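Local coordinates for protein separin (Saccharomyces cerevisiae, PDB 5U1T) that acts as a caspase-like thiol protease that cleaves the cohesin subunit MCD1/SCC1 at the onset of anaphase, allowing chromosomes to separate, at residues 416-421 with 436-441; 741-746 with 763-768; 1014-1019 with 1051-1056. One frame throughout, in Å; residues are numbered along the deposited sequence.

Interaction 1 of 3, residues 416-421 with 436-441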
loop_
_atom_site.group_PDB
_atom_site.type_symbol
_atom_site.label_atom_id
_atom_site.label_comp_id
_atom_site.label_asym_id
_atom_site.label_seq_id
_atom_site.Cartn_x
_atom_site.Cartn_y
_atom_site.Cartn_z
ATOM N N ASN A 416 -47.894 -7.709 -6.268
ATOM C CA ASN A 416 -48.721 -7.477 -5.099
ATOM C C ASN A 416 -49.039 -8.741 -4.323
ATOM O O ASN A 416 -49.100 -8.716 -3.103
ATOM C CB ASN A 416 -50.002 -6.778 -5.495
ATOM C CG ASN A 416 -50.498 -5.866 -4.416
ATOM O OD1 ASN A 416 -49.722 -5.358 -3.613
ATOM N ND2 ASN A 416 -51.805 -5.664 -4.371
ATOM N N LEU A 417 -49.229 -9.851 -5.024
ATOM C CA LEU A 417 -49.507 -11.102 -4.340
ATOM C C LEU A 417 -48.282 -11.537 -3.563
ATOM O O LEU A 417 -48.389 -12.077 -2.456
ATOM C CB LEU A 417 -49.923 -12.183 -5.326
ATOM C CG LEU A 417 -50.432 -13.467 -4.679
ATOM C CD1 LEU A 417 -51.467 -13.140 -3.647
ATOM C CD2 LEU A 417 -51.000 -14.376 -5.734
ATOM N N GLU A 418 -47.118 -11.301 -4.167
ATOM C CA GLU A 418 -45.833 -11.519 -3.519
ATOM C C GLU A 418 -45.769 -10.731 -2.214
ATOM O O GLU A 418 -45.528 -11.296 -1.147
ATOM C CB GLU A 418 -44.689 -11.113 -4.460
ATOM C CG GLU A 418 -43.308 -11.489 -3.972
ATOM C CD GLU A 418 -43.240 -12.941 -3.495
ATOM O OE1 GLU A 418 -43.424 -13.868 -4.322
ATOM O OE2 GLU A 418 -43.009 -13.155 -2.281
ATOM N N ILE A 419 -46.007 -9.426 -2.312
ATOM C CA ILE A 419 -46.057 -8.557 -1.142
ATOM C C ILE A 419 -47.076 -9.027 -0.113
ATOM O O ILE A 419 -46.804 -9.029 1.093
ATOM C CB ILE A 419 -46.389 -7.119 -1.532
ATOM C CG1 ILE A 419 -45.206 -6.490 -2.267
ATOM C CG2 ILE A 419 -46.741 -6.306 -0.302
ATOM C CD1 ILE A 419 -43.904 -6.504 -1.475
ATOM N N SER A 420 -48.244 -9.431 -0.588
ATOM C CA SER A 420 -49.273 -9.913 0.310
ATOM C C SER A 420 -48.714 -11.007 1.194
ATOM O O SER A 420 -48.734 -10.883 2.416
ATOM C CB SER A 420 -50.503 -10.413 -0.456
ATOM O OG SER A 420 -51.297 -9.318 -0.880
ATOM N N ASN A 421 -48.201 -12.032 0.548
ATOM C CA ASN A 421 -47.593 -13.175 1.183
ATOM C C ASN A 421 -46.551 -12.785 2.204
ATOM O O ASN A 421 -46.455 -13.350 3.274
ATOM C CB ASN A 421 -46.917 -13.990 0.105
ATOM C CG ASN A 421 -46.234 -15.193 0.651
ATOM O OD1 ASN A 421 -46.279 -15.445 1.829
ATOM N ND2 ASN A 421 -45.598 -15.937 -0.199
ATOM N N LEU A 436 -34.902 -11.120 -4.442
ATOM C CA LEU A 436 -34.389 -11.858 -5.592
ATOM C C LEU A 436 -35.518 -12.148 -6.566
ATOM O O LEU A 436 -35.299 -12.170 -7.780
ATOM C CB LEU A 436 -33.712 -13.160 -5.161
ATOM C CG LEU A 436 -32.414 -13.042 -4.362
ATOM C CD1 LEU A 436 -31.902 -14.416 -3.972
ATOM C CD2 LEU A 436 -31.374 -12.278 -5.150
ATOM N N LYS A 437 -36.722 -12.374 -6.033
ATOM C CA LYS A 437 -37.922 -12.534 -6.866
ATOM C C LYS A 437 -38.225 -11.257 -7.626
ATOM O O LYS A 437 -38.452 -11.280 -8.832
ATOM C CB LYS A 437 -39.144 -12.919 -6.024
ATOM C CG LYS A 437 -39.203 -14.372 -5.627
ATOM C CD LYS A 437 -40.555 -14.730 -5.089
ATOM C CE LYS A 437 -40.736 -16.235 -5.031
ATOM N NZ LYS A 437 -42.197 -16.614 -5.018
ATOM N N PHE A 438 -38.227 -10.142 -6.897
ATOM C CA PHE A 438 -38.567 -8.855 -7.467
ATOM C C PHE A 438 -37.517 -8.455 -8.489
ATOM O O PHE A 438 -37.805 -7.725 -9.437
ATOM C CB PHE A 438 -38.732 -7.797 -6.372
ATOM C CG PHE A 438 -40.194 -7.514 -6.007
ATOM C CD1 PHE A 438 -40.925 -6.538 -6.683
ATOM C CD2 PHE A 438 -40.827 -8.224 -5.002
ATOM C CE1 PHE A 438 -42.246 -6.272 -6.354
ATOM C CE2 PHE A 438 -42.153 -7.964 -4.669
ATOM C CZ PHE A 438 -42.863 -6.988 -5.347
ATOM N N GLU A 439 -36.305 -8.969 -8.319
ATOM C CA GLU A 439 -35.306 -8.844 -9.363
ATOM C C GLU A 439 -35.837 -9.445 -10.671
ATOM O O GLU A 439 -35.738 -8.820 -11.722
ATOM C CB GLU A 439 -34.003 -9.519 -8.956
ATOM C CG GLU A 439 -32.915 -9.369 -9.987
ATOM C CD GLU A 439 -31.533 -9.606 -9.407
ATOM O OE1 GLU A 439 -31.414 -10.464 -8.504
ATOM O OE2 GLU A 439 -30.567 -8.933 -9.842
ATOM N N LYS A 440 -36.427 -10.634 -10.613
ATOM C CA LYS A 440 -36.861 -11.285 -11.845
ATOM C C LYS A 440 -38.084 -10.580 -12.445
ATOM O O LYS A 440 -38.152 -10.426 -13.666
ATOM C CB LYS A 440 -37.138 -12.779 -11.610
ATOM C CG LYS A 440 -35.980 -13.508 -10.902
ATOM C CD LYS A 440 -35.589 -14.874 -11.526
ATOM C CE LYS A 440 -34.078 -15.158 -11.333
ATOM N NZ LYS A 440 -33.584 -16.425 -12.027
ATOM N N PHE A 441 -39.033 -10.150 -11.600
ATOM C CA PHE A 441 -40.169 -9.320 -12.046
ATOM C C PHE A 441 -39.672 -8.085 -12.794
ATOM O O PHE A 441 -40.011 -7.882 -13.960
ATOM C CB PHE A 441 -41.053 -8.847 -10.872
ATOM C CG PHE A 441 -41.567 -9.953 -9.991
ATOM C CD1 PHE A 441 -41.664 -11.257 -10.452
ATOM C CD2 PHE A 441 -41.958 -9.678 -8.692
ATOM C CE1 PHE A 441 -42.127 -12.257 -9.629
ATOM C CE2 PHE A 441 -42.423 -10.680 -7.867
ATOM C CZ PHE A 441 -42.503 -11.969 -8.336
#
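E418 and K437 mark the level where the two backbones come nearest, their CA atoms 8.6 Å apart, on helix segments that run antiparallel at 172° with axes 11.4 Å apart. That spacing is bridged by long side chains, and E418 does most of the work. Its CG stands anti to the backbone N (chi1 -171°), which directs the chain toward helix 431-444; a bend at chi2 then turns the carboxylate aside from the aromatic rings. The methylene part is left against phenylalanine: CG of E418 lies 3.8 Å from CE2 of F438 and meets F441 at the ring edge, 4.1 Å from its CE2. The acid end takes K437, whose extended chain crosses E418 at about a right angle. NZ of K437 donates to OE1 of E418 at 3.1 Å in a salt bridge, arriving on the syn side but 27° out of the carboxylate plane. The same NZ also bonds OG of S392 on helix 388-404. Beside this polar pair, CG1 of I419 packs 3.9 Å from CZ of F438, and CD2 of F441 sits over the centre of one face of the F438 ring. F438 is further packed by I454, C457 and L458 of helix 448-458. With E418 replaced by an alanine, K437 is likely to lose its carboxylate mate and the rings of F438 and F441 the CG methylene they touch. The pairing of helices 408-425 and 431-444, joined by a five-residue connection, is an antiparallel helical hairpin within the largely helical part of separase.

Interaction 2 of 3, residues 741-746 with 763-768; sequences KIFNES and CRKAQN
F743 meets A766 and K765 in turn along its length. Its CB begins the contact 4.0 Å from the CB of A766, and chi1 of -75°, which sets CG beside the backbone N, brings the ring up against K765. CG and CD2 of F743 both face the CB of K765, CD2 at 4.0 Å. Farther out, the lysine chain runs extended over the ring, so that CD1, CE1 and CZ of F743 all look onto CD of K765, CE1 at 3.8 Å and CZ at 3.9 Å. The same CD stands 4.0 Å from the ring centroid and only 18° off the ring normal, a CH-pi contact over the face, displaced somewhat toward the rim. The setting is an antiparallel hairpin of helices 729-752 and 756-775, whose segments approach to 7.9 Å between axes at a crossing angle of -156°; a small residue, A766, faces F743 and N744 where they come this close. OD1 of N744 rests 3.5 Å from the CB of A766, without a hydrogen bond across the pair. The other end of that amide is engaged by a third helix, 782-805, where ND2 of N744 donates to the carbonyl oxygen of S791. On helix 756-775, R764 turns to other partners: its NE bonds the backbone of a second protein chain in the assembly, and its guanidinium makes a cation-pi contact with Y1095.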
loop_
_atom_site.group_PDB
_atom_site.type_symbol
_atom_site.label_atom_id
_atom_site.label_comp_id
_atom_site.label_asym_id
_atom_site.label_seq_id
_atom_site.Cartn_x
_atom_site.Cartn_y
_atom_site.Cartn_z
ATOM N N LYS A 741 3.046 -6.111 -2.809
ATOM C CA LYS A 741 3.577 -6.293 -1.469
ATOM C C LYS A 741 4.564 -7.460 -1.410
ATOM O O LYS A 741 5.532 -7.402 -0.668
ATOM C CB LYS A 741 2.434 -6.514 -0.478
ATOM C CG LYS A 741 2.750 -6.193 0.958
ATOM C CD LYS A 741 1.630 -6.642 1.855
ATOM C CE LYS A 741 1.983 -6.464 3.304
ATOM N NZ LYS A 741 0.987 -7.118 4.170
ATOM N N ILE A 742 4.325 -8.515 -2.184
ATOM C CA ILE A 742 5.235 -9.648 -2.178
ATOM C C ILE A 742 6.589 -9.221 -2.724
ATOM O O ILE A 742 7.612 -9.448 -2.087
ATOM C CB ILE A 742 4.698 -10.827 -2.991
ATOM C CG1 ILE A 742 3.511 -11.483 -2.277
ATOM C CG2 ILE A 742 5.775 -11.855 -3.176
ATOM C CD1 ILE A 742 2.835 -12.577 -3.085
ATOM N N PHE A 743 6.585 -8.565 -3.882
ATOM C CA PHE A 743 7.823 -8.083 -4.505
ATOM C C PHE A 743 8.564 -7.018 -3.690
ATOM O O PHE A 743 9.779 -6.930 -3.755
ATOM C CB PHE A 743 7.535 -7.533 -5.910
ATOM C CG PHE A 743 7.295 -8.599 -6.932
ATOM C CD1 PHE A 743 8.158 -9.676 -7.043
ATOM C CD2 PHE A 743 6.195 -8.540 -7.767
ATOM C CE1 PHE A 743 7.926 -10.684 -7.981
ATOM C CE2 PHE A 743 5.950 -9.545 -8.702
ATOM C CZ PHE A 743 6.822 -10.620 -8.811
ATOM N N ASN A 744 7.828 -6.212 -2.934
ATOM C CA ASN A 744 8.421 -5.211 -2.066
ATOM C C ASN A 744 9.198 -5.838 -0.914
ATOM O O ASN A 744 10.289 -5.384 -0.576
ATOM C CB ASN A 744 7.343 -4.275 -1.510
ATOM C CG ASN A 744 7.303 -2.942 -2.221
ATOM O OD1 ASN A 744 8.200 -2.606 -2.993
ATOM N ND2 ASN A 744 6.261 -2.164 -1.960
ATOM N N GLU A 745 8.639 -6.879 -0.305
ATOM C CA GLU A 745 9.322 -7.514 0.809
ATOM C C GLU A 745 10.423 -8.425 0.311
ATOM O O GLU A 745 11.425 -8.642 0.996
ATOM C CB GLU A 745 8.344 -8.283 1.681
ATOM C CG GLU A 745 7.644 -7.364 2.642
ATOM C CD GLU A 745 8.424 -7.164 3.914
ATOM O OE1 GLU A 745 8.601 -6.009 4.342
ATOM O OE2 GLU A 745 8.842 -8.169 4.503
ATOM N N SER A 746 10.235 -8.946 -0.891
ATOM C CA SER A 746 11.240 -9.787 -1.496
ATOM C C SER A 746 12.512 -8.987 -1.797
ATOM O O SER A 746 13.627 -9.513 -1.715
ATOM C CB SER A 746 10.706 -10.428 -2.760
ATOM O OG SER A 746 11.604 -11.431 -3.180
ATOM N N CYS A 763 12.030 -4.779 -6.607
ATOM C CA CYS A 763 11.604 -3.391 -6.455
ATOM C C CYS A 763 10.998 -2.781 -7.706
ATOM O O CYS A 763 10.021 -2.047 -7.628
ATOM C CB CYS A 763 12.795 -2.528 -6.040
ATOM S SG CYS A 763 12.778 -2.083 -4.335
ATOM N N ARG A 764 11.593 -3.069 -8.855
ATOM C CA ARG A 764 11.146 -2.468 -10.105
ATOM C C ARG A 764 9.871 -3.137 -10.623
ATOM O O ARG A 764 9.057 -2.493 -11.273
ATOM C CB ARG A 764 12.260 -2.533 -11.153
ATOM C CG ARG A 764 13.518 -1.728 -10.770
ATOM C CD ARG A 764 13.370 -0.237 -11.036
ATOM N NE ARG A 764 12.954 -0.028 -12.415
ATOM C CZ ARG A 764 11.703 0.242 -12.778
ATOM N NH1 ARG A 764 11.408 0.388 -14.065
ATOM N NH2 ARG A 764 10.745 0.362 -11.857
ATOM N N LYS A 765 9.701 -4.422 -10.332
ATOM C CA LYS A 765 8.456 -5.099 -10.634
ATOM C C LYS A 765 7.334 -4.498 -9.797
ATOM O O LYS A 765 6.231 -4.263 -10.292
ATOM C CB LYS A 765 8.561 -6.590 -10.359
ATOM C CG LYS A 765 9.520 -7.319 -11.231
ATOM C CD LYS A 765 9.580 -8.767 -10.807
ATOM C CE LYS A 765 10.636 -9.512 -11.589
ATOM N NZ LYS A 765 10.813 -10.888 -11.077
ATOM N N ALA A 766 7.634 -4.261 -8.523
ATOM C CA ALA A 766 6.680 -3.686 -7.599
ATOM C C ALA A 766 6.203 -2.345 -8.130
ATOM O O ALA A 766 5.018 -2.040 -8.090
ATOM C CB ALA A 766 7.288 -3.536 -6.226
ATOM N N GLN A 767 7.120 -1.554 -8.656
ATOM C CA GLN A 767 6.762 -0.248 -9.183
ATOM C C GLN A 767 6.024 -0.330 -10.509
ATOM O O GLN A 767 5.176 0.505 -10.808
ATOM C CB GLN A 767 8.006 0.604 -9.355
ATOM C CG GLN A 767 8.497 1.187 -8.082
ATOM C CD GLN A 767 9.366 2.395 -8.330
ATOM O OE1 GLN A 767 10.175 2.418 -9.283
ATOM N NE2 GLN A 767 9.200 3.427 -7.488
ATOM N N ASN A 768 6.354 -1.320 -11.320
ATOM C CA ASN A 768 5.666 -1.461 -12.585
ATOM C C ASN A 768 4.239 -1.950 -12.370
ATOM O O ASN A 768 3.325 -1.536 -13.078
ATOM C CB ASN A 768 6.440 -2.399 -13.516
ATOM C CG ASN A 768 7.717 -1.761 -14.045
ATOM O OD1 ASN A 768 7.893 -0.544 -13.978
ATOM N ND2 ASN A 768 8.615 -2.582 -14.574
#

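Interaction 3 of 3, residues 1014-1019 with 1051-1056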
loop_
_atom_site.group_PDB
_atom_site.type_symbol
_atom_site.label_atom_id
_atom_site.label_comp_id
_atom_site.label_asym_id
_atom_site.label_seq_id
_atom_site.Cartn_x
_atom_site.Cartn_y
_atom_site.Cartn_z
ATOM N N ALA A 1014 48.887 -5.704 27.602
ATOM C CA ALA A 1014 47.482 -5.362 27.499
ATOM C C ALA A 1014 47.164 -4.727 26.151
ATOM O O ALA A 1014 46.089 -4.935 25.585
ATOM C CB ALA A 1014 47.081 -4.427 28.629
ATOM N N ALA A 1015 48.091 -3.942 25.628
ATOM C CA ALA A 1015 47.785 -3.192 24.425
ATOM C C ALA A 1015 47.875 -4.113 23.219
ATOM O O ALA A 1015 47.059 -4.022 22.302
ATOM C CB ALA A 1015 48.700 -2.011 24.286
ATOM N N ILE A 1016 48.847 -5.021 23.236
ATOM C CA ILE A 1016 48.972 -6.008 22.170
ATOM C C ILE A 1016 47.749 -6.928 22.210
ATOM O O ILE A 1016 47.222 -7.334 21.168
ATOM C CB ILE A 1016 50.282 -6.811 22.295
ATOM C CG1 ILE A 1016 51.461 -5.863 22.112
ATOM C CG2 ILE A 1016 50.349 -7.955 21.286
ATOM C CD1 ILE A 1016 52.796 -6.478 22.368
ATOM N N SER A 1017 47.266 -7.215 23.411
ATOM C CA SER A 1017 46.083 -8.054 23.538
ATOM C C SER A 1017 44.822 -7.400 22.960
ATOM O O SER A 1017 44.135 -8.012 22.159
ATOM C CB SER A 1017 45.843 -8.423 24.990
ATOM O OG SER A 1017 44.843 -9.422 25.072
ATOM N N LYS A 1018 44.536 -6.161 23.347
ATOM C CA LYS A 1018 43.353 -5.469 22.860
ATOM C C LYS A 1018 43.403 -5.269 21.351
ATOM O O LYS A 1018 42.363 -5.237 20.673
ATOM C CB LYS A 1018 43.186 -4.124 23.573
ATOM C CG LYS A 1018 42.734 -4.292 25.018
ATOM C CD LYS A 1018 42.934 -3.043 25.880
ATOM C CE LYS A 1018 42.636 -3.346 27.349
ATOM N NZ LYS A 1018 41.191 -3.623 27.567
ATOM N N LEU A 1019 44.609 -5.148 20.815
ATOM C CA LEU A 1019 44.768 -4.951 19.392
ATOM C C LEU A 1019 44.559 -6.248 18.618
ATOM O O LEU A 1019 43.923 -6.234 17.572
ATOM C CB LEU A 1019 46.143 -4.355 19.099
ATOM C CG LEU A 1019 46.190 -2.849 19.337
ATOM C CD1 LEU A 1019 47.622 -2.375 19.489
ATOM C CD2 LEU A 1019 45.500 -2.149 18.186
ATOM N N THR A 1051 48.794 -1.928 11.300
ATOM C CA THR A 1051 49.904 -1.002 11.352
ATOM C C THR A 1051 50.352 -0.755 12.790
ATOM O O THR A 1051 51.539 -0.862 13.082
ATOM C CB THR A 1051 49.536 0.313 10.671
ATOM O OG1 THR A 1051 49.190 0.046 9.310
ATOM C CG2 THR A 1051 50.692 1.282 10.706
ATOM N N ILE A 1052 49.421 -0.437 13.689
ATOM C CA ILE A 1052 49.795 -0.281 15.097
ATOM C C ILE A 1052 50.429 -1.548 15.635
ATOM O O ILE A 1052 51.480 -1.503 16.260
ATOM C CB ILE A 1052 48.625 0.046 16.007
ATOM C CG1 ILE A 1052 47.771 1.178 15.433
ATOM C CG2 ILE A 1052 49.144 0.386 17.386
ATOM C CD1 ILE A 1052 48.489 2.456 15.311
ATOM N N LEU A 1053 49.795 -2.681 15.380
ATOM C CA LEU A 1053 50.305 -3.949 15.884
ATOM C C LEU A 1053 51.746 -4.243 15.463
ATOM O O LEU A 1053 52.556 -4.673 16.284
ATOM C CB LEU A 1053 49.399 -5.091 15.438
ATOM C CG LEU A 1053 48.573 -5.649 16.581
ATOM C CD1 LEU A 1053 47.482 -6.541 16.032
ATOM C CD2 LEU A 1053 49.460 -6.420 17.517
ATOM N N SER A 1054 52.050 -4.012 14.191
ATOM C CA SER A 1054 53.336 -4.393 13.622
ATOM C C SER A 1054 54.466 -3.474 14.058
ATOM O O SER A 1054 55.622 -3.873 14.056
ATOM C CB SER A 1054 53.254 -4.383 12.122
ATOM O OG SER A 1054 52.710 -3.138 11.753
ATOM N N ASN A 1055 54.122 -2.244 14.419
ATOM C CA ASN A 1055 55.100 -1.317 14.947
ATOM C C ASN A 1055 55.393 -1.532 16.436
ATOM O O ASN A 1055 56.282 -0.897 16.991
ATOM C CB ASN A 1055 54.631 0.116 14.714
ATOM C CG ASN A 1055 54.920 0.594 13.321
ATOM O OD1 ASN A 1055 55.988 1.138 13.054
ATOM N ND2 ASN A 1055 53.980 0.385 12.413
ATOM N N ILE A 1056 54.665 -2.467 17.050
ATOM C CA ILE A 1056 54.586 -2.640 18.509
ATOM C C ILE A 1056 55.044 -4.040 18.939
ATOM O O ILE A 1056 55.517 -4.244 20.058
ATOM C CB ILE A 1056 53.123 -2.334 18.964
ATOM C CG1 ILE A 1056 52.961 -0.833 19.219
ATOM C CG2 ILE A 1056 52.616 -3.194 20.126
ATOM C CD1 ILE A 1056 54.072 -0.230 19.956
#
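With chi1 at -64°, I1016 holds CG1 beside its own backbone N and CG2 anti to it, so its two branches serve different partners: CG1 lies 3.5 Å from CG2 of I1056, while CG2 faces CD2 of L1053 at 4.2 Å. One turn later L1019 also has CG beside its backbone N (chi1 -80°), and its CD1 reaches CG2 of I1052 at 3.8 Å, the two side chains crossing at about a right angle. L1053 fits between these positions. Its CG packs 3.7 Å from CB of L1019, and its methyls divide, CD1 lying 3.9 Å from the carbonyl oxygen of L1019 and CD2 turning to I1016. The backbones are nearest at the same place, with CA of L1019 6.6 Å from CA of L1053. Behind the contact, ND2 of N1055 donates to the carbonyl oxygen of T1051 at 2.8 Å, nearly straight at 178° and in the plane of its own amide, although it stands above the carbonyl plane. The backbone N of N1055 reaches the same oxygen from the opposite face. ND2 also bonds the carbonyl oxygen of G961, and I1056 packs on F951 and M955 of helix 950-955. The arrangement packs two helices consecutive in the chain, 1012-1028 and 1036-1054, next to strand 960-962 of the mixed sheet. No hydrogen bond or salt bridge joins the segments. Every close side-chain pair is aliphatic, implying that this junction of helix 1012-1028 with segment 1051-1056 is held by burial of branched hydrocarbon rather than by directional bonds.

Overall arrangement
From the N terminus the three contacts follow one another in series, and none nests within or crosses another. In interaction 1, 14 residues lie between the segments, which belong to helices 408-425 and 431-444. Interaction 2 closes a similar loop, with 16 residues between its segments on helices 729-752 and 756-775, near the centre of the chain. Interaction 3 has 31 residues between its segments and joins helix 1012-1028 to segment 1051-1056, beside strand 960-962. All three are therefore local closures, and they are widely spaced. The centres of interactions 1 and 2 lie about 51 Å apart, and those of interactions 2 and 3 about 48 Å. Interactions 1 and 3 occupy opposite sides of the chain's centre, about 95 Å apart between centres.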